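Local coordinates for glycosyl hydrolase family 2, TIM barrel domain protein (Faecalibacterium prausnitzii A2-165, PDB 6ED2) that probably hydrolyses beta-D-glucuronides, as a gut bacterial beta-glucuronidase built on the multidomain plan of glycosyl hydrolase family 2, at residues 59-64 with 92-97; 227-232 with 254-259; 238-243 with 275-280. One frame throughout, in Å; residues are numbered along the deposited sequence.

Contact 1: 59-64 with 92-97; sequences AGWALD and DFWYET
Trp61 and Trp94 reach each other through matching first torsions: in both, CG lies beside the backbone N and anti to the carbonyl carbon (chi1 -67° and -65°). The two side chains cross at about a right angle. Trp61 CE3 comes down over one face of the Trp94 indole, 3.4 Å from Trp94 CD1, while Trp61 CB sits almost on the normal of the Trp94 six-membered ring, 4.0 Å from its centroid, in a CH-pi contact. The planes are inclined at 52°. Ala62 CB adds a looser touch, 4.1 Å from Trp94 CZ3. Beyond the contact, Trp94 NE1 is tied to Asp51 OD2, which probably helps to set the rotation of the indole. This packing lays the loop that follows helix 56-59, a helix ended by a Schellman motif at Gly60, against strand 92-101 in the sugar binding domain, a beta-sandwich in this family. Farther along, a water donates to both Trp61 O and Glu96 OE1, at 2.6 Å from each. Glu96 OE1 also accepts the Leu65 backbone N-H. Asp64 OD2 stands 3.9 Å from Glu96 OE1, a like-charge approach probably eased by Lys155, which forms a salt bridge with Asp64 OD1.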
# COMPACT_ATOMS: atom_id res chain seq x y z
N ALA A 59 2.40 -47.56 14.92
CA ALA A 59 2.89 -47.95 13.60
C ALA A 59 4.40 -47.94 13.49
O ALA A 59 4.92 -48.34 12.45
CB ALA A 59 2.30 -47.05 12.51
N GLY A 60 5.13 -47.52 14.53
CA GLY A 60 6.58 -47.56 14.49
C GLY A 60 7.27 -46.34 13.90
O GLY A 60 8.43 -46.45 13.50
N TRP A 61 6.59 -45.18 13.85
CA TRP A 61 7.20 -43.98 13.28
C TRP A 61 8.41 -43.50 14.06
O TRP A 61 9.26 -42.79 13.50
CB TRP A 61 6.19 -42.83 13.20
CG TRP A 61 5.07 -43.03 12.25
CD1 TRP A 61 4.62 -44.22 11.74
CD2 TRP A 61 4.24 -42.01 11.68
NE1 TRP A 61 3.56 -43.99 10.89
CE2 TRP A 61 3.31 -42.65 10.83
CE3 TRP A 61 4.20 -40.61 11.80
CZ2 TRP A 61 2.34 -41.94 10.12
CZ3 TRP A 61 3.23 -39.91 11.09
CH2 TRP A 61 2.31 -40.57 10.25
N ALA A 62 8.51 -43.83 15.35
CA ALA A 62 9.69 -43.44 16.11
C ALA A 62 10.95 -44.14 15.60
O ALA A 62 12.06 -43.65 15.86
CB ALA A 62 9.49 -43.73 17.59
N LEU A 63 10.80 -45.26 14.90
CA LEU A 63 11.92 -45.97 14.29
C LEU A 63 12.22 -45.47 12.88
O LEU A 63 13.39 -45.37 12.50
CB LEU A 63 11.64 -47.47 14.26
CG LEU A 63 11.57 -48.14 15.63
CD1 LEU A 63 10.82 -49.47 15.54
CD2 LEU A 63 12.96 -48.33 16.18
N ASP A 64 11.19 -45.15 12.10
CA ASP A 64 11.37 -44.32 10.91
C ASP A 64 10.02 -43.78 10.47
O ASP A 64 9.01 -44.50 10.51
CB ASP A 64 12.04 -45.06 9.74
CG ASP A 64 13.07 -44.18 9.00
OD1 ASP A 64 14.29 -44.47 9.13
OD2 ASP A 64 12.69 -43.19 8.32
N ASP A 92 -1.38 -34.18 16.21
CA ASP A 92 -0.05 -34.79 16.35
C ASP A 92 0.79 -34.56 15.09
O ASP A 92 0.29 -34.69 13.97
CB ASP A 92 -0.18 -36.30 16.56
CG ASP A 92 -0.63 -36.69 17.96
OD1 ASP A 92 -0.60 -35.86 18.90
OD2 ASP A 92 -1.03 -37.86 18.11
N PHE A 93 2.07 -34.25 15.28
CA PHE A 93 3.02 -34.13 14.18
C PHE A 93 4.40 -34.54 14.68
O PHE A 93 4.71 -34.43 15.87
CB PHE A 93 3.05 -32.70 13.59
CG PHE A 93 3.20 -31.60 14.62
CD1 PHE A 93 4.45 -31.07 14.92
CD2 PHE A 93 2.07 -31.10 15.30
CE1 PHE A 93 4.61 -30.06 15.86
CE2 PHE A 93 2.21 -30.09 16.25
CZ PHE A 93 3.48 -29.56 16.53
N TRP A 94 5.25 -34.99 13.74
CA TRP A 94 6.53 -35.61 14.08
C TRP A 94 7.70 -34.86 13.46
O TRP A 94 7.66 -34.46 12.29
CB TRP A 94 6.58 -37.07 13.60
CG TRP A 94 5.61 -38.01 14.25
CD1 TRP A 94 4.27 -38.10 14.03
CD2 TRP A 94 5.93 -39.05 15.19
NE1 TRP A 94 3.73 -39.12 14.78
CE2 TRP A 94 4.73 -39.71 15.51
CE3 TRP A 94 7.12 -39.47 15.80
CZ2 TRP A 94 4.68 -40.78 16.42
CZ3 TRP A 94 7.07 -40.52 16.69
CH2 TRP A 94 5.86 -41.17 16.99
N TYR A 95 8.74 -34.69 14.26
CA TYR A 95 10.05 -34.23 13.81
C TYR A 95 11.04 -35.38 13.97
O TYR A 95 10.94 -36.19 14.90
CB TYR A 95 10.53 -33.03 14.63
CG TYR A 95 9.91 -31.71 14.26
CD1 TYR A 95 10.63 -30.77 13.53
CD2 TYR A 95 8.62 -31.37 14.69
CE1 TYR A 95 10.08 -29.55 13.21
CE2 TYR A 95 8.06 -30.13 14.36
CZ TYR A 95 8.80 -29.23 13.62
OH TYR A 95 8.26 -28.00 13.28
N GLU A 96 12.01 -35.45 13.07
CA GLU A 96 12.98 -36.54 13.10
C GLU A 96 14.32 -36.03 12.59
O GLU A 96 14.37 -35.31 11.59
CB GLU A 96 12.51 -37.73 12.27
CG GLU A 96 13.43 -38.96 12.35
CD GLU A 96 13.22 -39.94 11.19
OE1 GLU A 96 12.17 -40.62 11.14
OE2 GLU A 96 14.11 -40.03 10.33
N THR A 97 15.39 -36.39 13.28
CA THR A 97 16.73 -36.14 12.77
C THR A 97 17.65 -37.23 13.30
O THR A 97 17.21 -38.19 13.92
CB THR A 97 17.20 -34.72 13.11
OG1 THR A 97 18.45 -34.48 12.46
CG2 THR A 97 17.36 -34.52 14.63
O HOH W 1 11.06 -40.89 13.45

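Contact 2: 227-232 with 254-259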
# COMPACT_ATOMS: atom_id res chain seq x y z
N ASP A 227 25.13 -12.56 47.15
CA ASP A 227 24.89 -13.82 47.83
C ASP A 227 24.46 -14.85 46.79
O ASP A 227 23.57 -14.59 45.98
CB ASP A 227 23.80 -13.70 48.91
CG ASP A 227 24.16 -12.70 50.02
OD1 ASP A 227 25.36 -12.43 50.27
OD2 ASP A 227 23.21 -12.17 50.65
N TYR A 228 25.08 -16.02 46.84
CA TYR A 228 24.83 -17.04 45.85
C TYR A 228 24.49 -18.34 46.56
O TYR A 228 24.89 -18.57 47.70
CB TYR A 228 26.05 -17.23 44.92
CG TYR A 228 27.23 -17.90 45.60
CD1 TYR A 228 27.29 -19.28 45.71
CD2 TYR A 228 28.28 -17.16 46.11
CE1 TYR A 228 28.35 -19.90 46.33
CE2 TYR A 228 29.36 -17.79 46.73
CZ TYR A 228 29.38 -19.16 46.84
OH TYR A 228 30.43 -19.83 47.45
N THR A 229 23.74 -19.18 45.86
CA THR A 229 23.71 -20.60 46.15
C THR A 229 24.08 -21.34 44.87
O THR A 229 23.91 -20.82 43.76
CB THR A 229 22.33 -21.06 46.68
OG1 THR A 229 21.36 -21.07 45.62
CG2 THR A 229 21.83 -20.13 47.80
N VAL A 230 24.59 -22.56 45.03
CA VAL A 230 24.82 -23.49 43.93
C VAL A 230 24.21 -24.83 44.31
O VAL A 230 24.46 -25.34 45.41
CB VAL A 230 26.32 -23.66 43.62
CG1 VAL A 230 26.53 -24.70 42.51
CG2 VAL A 230 26.94 -22.33 43.27
N SER A 231 23.47 -25.44 43.39
CA SER A 231 22.93 -26.78 43.57
C SER A 231 23.66 -27.74 42.63
O SER A 231 23.62 -27.57 41.41
CB SER A 231 21.43 -26.79 43.30
OG SER A 231 20.75 -25.92 44.19
N THR A 232 24.30 -28.76 43.20
CA THR A 232 24.86 -29.86 42.44
C THR A 232 24.14 -31.14 42.82
O THR A 232 23.46 -31.20 43.84
CB THR A 232 26.37 -30.03 42.68
OG1 THR A 232 26.59 -30.87 43.82
CG2 THR A 232 27.01 -28.70 42.90
N GLY A 254 32.42 -22.99 48.64
CA GLY A 254 31.17 -23.43 49.23
C GLY A 254 30.00 -23.26 48.27
O GLY A 254 29.99 -22.37 47.41
N THR A 255 28.98 -24.12 48.44
CA THR A 255 27.73 -24.03 47.68
C THR A 255 26.84 -22.89 48.12
O THR A 255 25.77 -22.71 47.54
CB THR A 255 26.92 -25.31 47.78
OG1 THR A 255 26.85 -25.73 49.15
CG2 THR A 255 27.53 -26.39 46.93
N THR A 256 27.21 -22.15 49.16
CA THR A 256 26.58 -20.89 49.50
C THR A 256 27.70 -19.95 49.90
O THR A 256 28.78 -20.39 50.31
CB THR A 256 25.57 -21.01 50.66
OG1 THR A 256 26.25 -21.50 51.82
CG2 THR A 256 24.44 -21.96 50.30
N GLY A 257 27.46 -18.66 49.76
CA GLY A 257 28.47 -17.70 50.12
C GLY A 257 28.13 -16.33 49.59
O GLY A 257 27.03 -16.08 49.10
N THR A 258 29.12 -15.45 49.69
CA THR A 258 28.99 -14.06 49.28
C THR A 258 30.20 -13.69 48.45
O THR A 258 31.33 -13.97 48.84
CB THR A 258 28.86 -13.15 50.52
OG1 THR A 258 27.69 -13.53 51.25
CG2 THR A 258 28.74 -11.69 50.10
N LEU A 259 29.97 -13.10 47.28
CA LEU A 259 31.05 -12.51 46.49
C LEU A 259 31.09 -11.02 46.79
O LEU A 259 30.08 -10.33 46.63
CB LEU A 259 30.86 -12.78 44.99
CG LEU A 259 30.70 -14.26 44.63
CD1 LEU A 259 30.04 -14.40 43.28
CD2 LEU A 259 32.04 -15.00 44.68
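Tyr228 OH is gripped by two partners: it donates to Gly254 O at 2.6 Å and also hydrogen-bonds Ser252 OG. Its strand, 223-232, is the middle one of a three-stranded antiparallel sheet and pairs here with the outer strand 256-262, in a domain whose two facing sheets fit the immunoglobulin-like beta-sandwich of this family. Tyr228 and Gly257 form the hydrogen-bonded pair: Tyr228 N to Gly257 O is 3.0 Å, and the return bond from Gly257 N to Tyr228 O is longer, 3.3 Å. With chi1 at 72°, CG sits between the backbone N and the carbonyl carbon, which folds the ring across the neighbouring strand; Gly257 N then lies 3.5 Å above one ring face, while Gly254 O meets the ring at its edge. A phenylalanine in place of Tyr228 would lack the hydroxyl and would probably leave Gly254 O and Ser252 OG without their shared mate. Beyond the last bridge, Val230 N donates to Thr255 O of the turn at 2.8 Å. On the opposite sheet face, Asp227 OD1 pairs with Arg218 and accepts from Thr258 OG1 at 2.8 Å, on its anti side and 34° out of the carboxylate plane.

Contact 3: 238-243 with 275-280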
# COMPACT_ATOMS: atom_id res chain seq x y z
N VAL A 238 32.52 -27.01 45.93
CA VAL A 238 32.18 -26.00 44.93
C VAL A 238 33.00 -24.76 45.19
O VAL A 238 33.16 -24.35 46.34
CB VAL A 238 30.67 -25.66 44.96
CG1 VAL A 238 30.39 -24.33 44.25
CG2 VAL A 238 29.86 -26.78 44.34
N THR A 239 33.52 -24.15 44.12
CA THR A 239 34.06 -22.80 44.19
C THR A 239 33.36 -21.94 43.16
O THR A 239 32.87 -22.43 42.14
CB THR A 239 35.58 -22.76 43.95
OG1 THR A 239 35.83 -22.94 42.56
CG2 THR A 239 36.29 -23.86 44.72
N VAL A 240 33.29 -20.65 43.45
CA VAL A 240 32.64 -19.68 42.58
C VAL A 240 33.58 -18.49 42.45
O VAL A 240 34.11 -18.01 43.46
CB VAL A 240 31.28 -19.23 43.14
CG1 VAL A 240 30.61 -18.29 42.17
CG2 VAL A 240 30.38 -20.43 43.42
N GLU A 241 33.79 -18.03 41.23
CA GLU A 241 34.68 -16.92 40.96
C GLU A 241 33.98 -15.93 40.06
O GLU A 241 33.11 -16.30 39.26
CB GLU A 241 35.98 -17.39 40.28
CG GLU A 241 36.80 -18.37 41.10
CD GLU A 241 37.86 -19.06 40.26
OE1 GLU A 241 37.50 -19.94 39.45
OE2 GLU A 241 39.05 -18.70 40.39
N LEU A 242 34.36 -14.66 40.19
CA LEU A 242 33.79 -13.60 39.37
C LEU A 242 34.93 -12.87 38.68
O LEU A 242 35.86 -12.41 39.35
CB LEU A 242 32.97 -12.64 40.23
CG LEU A 242 31.97 -11.80 39.44
CD1 LEU A 242 30.91 -12.69 38.80
CD2 LEU A 242 31.34 -10.76 40.37
N TYR A 243 34.87 -12.79 37.35
CA TYR A 243 35.91 -12.16 36.56
C TYR A 243 35.39 -10.90 35.88
O TYR A 243 34.28 -10.88 35.35
CB TYR A 243 36.45 -13.12 35.49
CG TYR A 243 37.38 -14.16 36.07
CD1 TYR A 243 36.87 -15.33 36.60
CD2 TYR A 243 38.75 -13.95 36.11
CE1 TYR A 243 37.70 -16.29 37.12
CE2 TYR A 243 39.60 -14.91 36.65
CZ TYR A 243 39.06 -16.08 37.15
OH TYR A 243 39.85 -17.06 37.69
N TYR A 275 29.58 -9.28 34.38
CA TYR A 275 30.76 -9.96 34.90
C TYR A 275 30.68 -11.43 34.50
O TYR A 275 29.61 -11.98 34.28
CB TYR A 275 30.84 -9.87 36.43
CG TYR A 275 31.29 -8.53 36.96
CD1 TYR A 275 32.62 -8.31 37.32
CD2 TYR A 275 30.37 -7.51 37.16
CE1 TYR A 275 33.03 -7.07 37.85
CE2 TYR A 275 30.76 -6.29 37.69
CZ TYR A 275 32.08 -6.07 38.02
OH TYR A 275 32.44 -4.85 38.54
N ASP A 276 31.83 -12.07 34.45
CA ASP A 276 31.90 -13.48 34.08
C ASP A 276 31.91 -14.32 35.34
O ASP A 276 32.75 -14.12 36.23
CB ASP A 276 33.12 -13.76 33.21
CG ASP A 276 33.03 -13.08 31.85
OD1 ASP A 276 32.06 -13.35 31.12
OD2 ASP A 276 33.90 -12.25 31.54
N LEU A 277 30.97 -15.26 35.43
CA LEU A 277 30.82 -16.11 36.59
C LEU A 277 31.36 -17.49 36.25
O LEU A 277 31.01 -18.06 35.22
CB LEU A 277 29.34 -16.20 37.00
CG LEU A 277 28.96 -16.97 38.26
CD1 LEU A 277 29.56 -16.31 39.50
CD2 LEU A 277 27.46 -17.04 38.39
N VAL A 278 32.22 -18.02 37.12
CA VAL A 278 32.81 -19.35 36.95
C VAL A 278 32.45 -20.20 38.15
O VAL A 278 32.91 -19.93 39.27
CB VAL A 278 34.34 -19.27 36.78
CG1 VAL A 278 34.93 -20.67 36.58
CG2 VAL A 278 34.69 -18.35 35.63
N ILE A 279 31.67 -21.25 37.93
CA ILE A 279 31.29 -22.19 38.98
C ILE A 279 31.94 -23.53 38.70
O ILE A 279 31.71 -24.13 37.64
CB ILE A 279 29.76 -22.36 39.08
CG1 ILE A 279 29.03 -21.02 39.16
CG2 ILE A 279 29.43 -23.27 40.27
CD1 ILE A 279 27.54 -21.18 38.97
N ARG A 280 32.70 -24.04 39.67
CA ARG A 280 33.43 -25.29 39.48
C ARG A 280 33.18 -26.27 40.62
O ARG A 280 33.06 -25.88 41.78
CB ARG A 280 34.94 -25.01 39.36
CG ARG A 280 35.33 -24.32 38.07
CD ARG A 280 36.83 -24.22 37.92
NE ARG A 280 37.20 -24.04 36.52
CZ ARG A 280 38.42 -24.24 36.03
NH1 ARG A 280 39.41 -24.63 36.82
NH2 ARG A 280 38.64 -24.05 34.73
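Strands 238-243 and 275-280 run antiparallel, their axes 4.6 Å apart at closest approach and their directions 160° apart. Three hydrogen-bonded pairs, Thr239 with Arg280, Glu241 with Val278 and Tyr243 with Asp276, supply six backbone bonds, none bent below an N-H...O angle of 154°; the shortest, Tyr243 N to Asp276 O, is 2.7 Å. The non-hydrogen-bonded pairs between them turn their side chains to the other face, toward strand 223-232 of the facing sheet of the beta-sandwich. There Val240 CG1, anti to the backbone N (chi1 -177°), presses tightly on Leu277 CD1 at 3.5 Å. Leu242 crosses Tyr275 at about a right angle, its CD1 3.7 Å from Tyr275 CB and 3.9 Å from Leu277 CD1. On the face of Thr239 and Glu241, Tyr243 slants across Val278, with Tyr243 CD1 3.8 Å from Val278 CG2. Thr239 and Glu241 belong to the magnesium site, and the Thr239 side chain lies about 3 Å from the ion. Glu241 OE2 forms a salt bridge with Arg248, whereas Glu241 OE1 stays 5.0 Å from Arg280 NE, whose own salt bridge goes to Glu290. The ladder therefore divides an apolar core face from a charged, metal-binding one, where the nearby ion and Arg248 would probably stabilise the ionised form of Glu241.

In the fold
Contact 1 comes first along the chain, in the sugar binding domain, and closes before the other two open. It stands apart from them: its centre is 43 Å from that of contact 2 and 42 Å from that of contact 3. Contacts 2 and 3 share the next domain, with centres 10 Å apart, and interleave in sequence as 227-232, 238-243, 254-259 and 275-280. Each lies in a different sheet, so their alternation carries the chain repeatedly between the two layers. Val240 CG2 meets Tyr228 CE1 at 3.6 Å where the layers pack. In sequence the sandwich lies between the sugar binding and TIM barrel domains, with its magnesium site on contact 3.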